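Designed CISK-PX domain (Synthetic construct, PDB 4OXW) is a computationally designed version of the CISK PX domain, adopts the fold of these small membrane-targeting modules, many of which bind phosphoinositides, and may itself bind such lipids. Local coordinates at residues W50-L55 against E61-L66. Residues are numbered along the deposited sequence; the frame is centred on the assembly and turned at random.
Sequences WLHKKL and ELVPEL
H52 and L55, one turn apart on helix 45-58, pack against V63 and L66 of the extended loop that doubles back along the same helix, with the carbonyl of P64 at the ring's edge, a largely apolar contact built round one imidazole. CB of L66 settles over the middle of the H52 ring, 3.7 Å from the centroid and 2° off the normal, a CH-pi contact; chi1 of H52, -179°, swings the imidazole away from its backbone N and out from the helix to meet it. CD2 of L66 lies alongside H52 CB at 4.0 Å. V63 approaches the ring obliquely, its CG1 3.3 Å from H52 ND1. In PX domains this loop, rich in prolines, links two helices that pack beside a three-stranded antiparallel sheet; here it runs from helix 45-58 to helix 78-96. Histidine suits the site because it offers both a flat face for aliphatic groups and a ring nitrogen that can hydrogen-bond: ND1 is bonded to Y91 OH of helix 78-96, which should restrain the ring's rotation. The carbonyl O of P64 lies near the ring plane, 3.3 Å from H52 CE1. Beta-branched V63 serves two neighbours at once, since its other methyl, CG2, rests 3.7 Å from CB of L55, a buried leucine that also touches I95.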
loop_
_atom_site.group_PDB
_atom_site.type_symbol
_atom_site.label_atom_id
_atom_site.label_comp_id
_atom_site.label_asym_id
_atom_site.label_seq_id
_atom_site.Cartn_x
_atom_site.Cartn_y
_atom_site.Cartn_z
ATOM N N TRP A 50 5.534 0.842 -7.444
ATOM C CA TRP A 50 6.983 0.651 -7.485
ATOM C C TRP A 50 7.383 -0.607 -6.688
ATOM O O TRP A 50 8.156 -1.437 -7.211
ATOM C CB TRP A 50 7.730 1.883 -6.967
ATOM C CG TRP A 50 9.212 1.885 -7.319
ATOM C CD1 TRP A 50 9.788 2.379 -8.456
ATOM C CD2 TRP A 50 10.268 1.363 -6.527
ATOM N NE1 TRP A 50 11.157 2.180 -8.417
ATOM C CE2 TRP A 50 11.481 1.575 -7.238
ATOM C CE3 TRP A 50 10.318 0.730 -5.293
ATOM C CZ2 TRP A 50 12.706 1.169 -6.748
ATOM C CZ3 TRP A 50 11.533 0.348 -4.797
ATOM C CH2 TRP A 50 12.719 0.561 -5.529
ATOM N N LEU A 51 6.854 -0.756 -5.465
ATOM C CA LEU A 51 7.132 -1.934 -4.639
ATOM C C LEU A 51 6.774 -3.199 -5.436
ATOM O O LEU A 51 7.546 -4.170 -5.516
ATOM C CB LEU A 51 6.306 -1.892 -3.356
ATOM C CG LEU A 51 6.390 -3.181 -2.559
ATOM C CD1 LEU A 51 7.793 -3.323 -1.979
ATOM C CD2 LEU A 51 5.347 -3.160 -1.465
ATOM N N HIS A 52 5.584 -3.198 -6.038
ATOM C CA HIS A 52 5.098 -4.339 -6.768
ATOM C C HIS A 52 6.010 -4.718 -7.919
ATOM O O HIS A 52 6.357 -5.883 -8.101
ATOM C CB HIS A 52 3.762 -3.979 -7.345
ATOM C CG HIS A 52 3.126 -5.082 -8.103
ATOM N ND1 HIS A 52 2.675 -6.236 -7.492
ATOM C CD2 HIS A 52 2.841 -5.208 -9.417
ATOM C CE1 HIS A 52 2.138 -7.020 -8.404
ATOM N NE2 HIS A 52 2.235 -6.424 -9.580
ATOM N N LYS A 53 6.406 -3.729 -8.706
ATOM C CA LYS A 53 7.245 -4.028 -9.875
ATOM C C LYS A 53 8.577 -4.632 -9.424
ATOM O O LYS A 53 9.057 -5.588 -10.039
ATOM C CB LYS A 53 7.471 -2.768 -10.707
ATOM C CG LYS A 53 6.260 -2.333 -11.527
ATOM C CD LYS A 53 5.780 -3.397 -12.510
ATOM C CE LYS A 53 4.528 -2.942 -13.239
ATOM N NZ LYS A 53 3.732 -4.085 -13.770
ATOM N N LYS A 54 9.147 -4.131 -8.338
ATOM C CA LYS A 54 10.453 -4.632 -7.865
ATOM C C LYS A 54 10.322 -5.971 -7.199
ATOM O O LYS A 54 11.174 -6.822 -7.373
ATOM C CB LYS A 54 11.130 -3.629 -6.930
ATOM C CG LYS A 54 11.416 -2.314 -7.617
ATOM C CD LYS A 54 12.050 -2.555 -8.995
ATOM C CE LYS A 54 12.887 -1.393 -9.482
ATOM N NZ LYS A 54 12.947 -1.261 -10.968
ATOM N N LEU A 55 9.252 -6.178 -6.444
ATOM C CA LEU A 55 9.023 -7.490 -5.835
ATOM C C LEU A 55 8.734 -8.548 -6.841
ATOM O O LEU A 55 9.157 -9.709 -6.689
ATOM C CB LEU A 55 7.847 -7.448 -4.869
ATOM C CG LEU A 55 8.162 -6.987 -3.480
ATOM C CD1 LEU A 55 6.862 -7.072 -2.685
ATOM C CD2 LEU A 55 9.227 -7.811 -2.749
ATOM N N GLU A 61 6.465 -15.648 -8.455
ATOM C CA GLU A 61 5.530 -16.682 -8.000
ATOM C C GLU A 61 4.691 -16.296 -6.807
ATOM O O GLU A 61 3.663 -16.920 -6.570
ATOM C CB GLU A 61 6.307 -17.941 -7.572
ATOM C CG GLU A 61 7.163 -18.536 -8.679
ATOM C CD GLU A 61 8.487 -17.839 -8.901
ATOM O OE1 GLU A 61 8.845 -16.843 -8.236
ATOM O OE2 GLU A 61 9.219 -18.325 -9.783
ATOM N N LEU A 62 5.173 -15.362 -5.990
ATOM C CA LEU A 62 4.524 -15.099 -4.727
ATOM C C LEU A 62 3.746 -13.798 -4.662
ATOM O O LEU A 62 2.911 -13.625 -3.778
ATOM C CB LEU A 62 5.555 -15.031 -3.614
ATOM C CG LEU A 62 6.415 -16.277 -3.481
ATOM C CD1 LEU A 62 7.345 -16.026 -2.294
ATOM C CD2 LEU A 62 5.489 -17.479 -3.283
ATOM N N VAL A 63 4.065 -12.877 -5.541
ATOM C CA VAL A 63 3.442 -11.542 -5.454
ATOM C C VAL A 63 2.001 -11.632 -5.940
ATOM O O VAL A 63 1.734 -12.139 -7.043
ATOM C CB VAL A 63 4.231 -10.487 -6.243
ATOM C CG1 VAL A 63 3.559 -9.121 -6.146
ATOM C CG2 VAL A 63 5.652 -10.343 -5.721
ATOM N N PRO A 64 1.059 -11.139 -5.129
ATOM C CA PRO A 64 -0.339 -11.095 -5.517
ATOM C C PRO A 64 -0.623 -10.027 -6.583
ATOM O O PRO A 64 0.225 -9.190 -6.884
ATOM C CB PRO A 64 -1.057 -10.731 -4.219
ATOM C CG PRO A 64 -0.062 -10.082 -3.370
ATOM C CD PRO A 64 1.280 -10.612 -3.772
ATOM N N GLU A 65 -1.834 -10.063 -7.101
ATOM C CA GLU A 65 -2.328 -9.068 -8.017
ATOM C C GLU A 65 -2.448 -7.676 -7.352
ATOM O O GLU A 65 -3.065 -7.534 -6.313
ATOM C CB GLU A 65 -3.704 -9.525 -8.499
ATOM C CG GLU A 65 -4.280 -8.616 -9.563
ATOM C CD GLU A 65 -5.744 -8.910 -9.868
ATOM O OE1 GLU A 65 -6.364 -9.732 -9.138
ATOM O OE2 GLU A 65 -6.259 -8.307 -10.843
ATOM N N LEU A 66 -1.855 -6.663 -7.969
ATOM C CA LEU A 66 -1.943 -5.305 -7.468
ATOM C C LEU A 66 -3.219 -4.681 -8.036
ATOM O O LEU A 66 -3.495 -4.859 -9.203
ATOM C CB LEU A 66 -0.753 -4.478 -7.989
ATOM C CG LEU A 66 -0.677 -3.032 -7.445
ATOM C CD1 LEU A 66 -0.236 -2.933 -6.001
ATOM C CD2 LEU A 66 0.251 -2.194 -8.285
#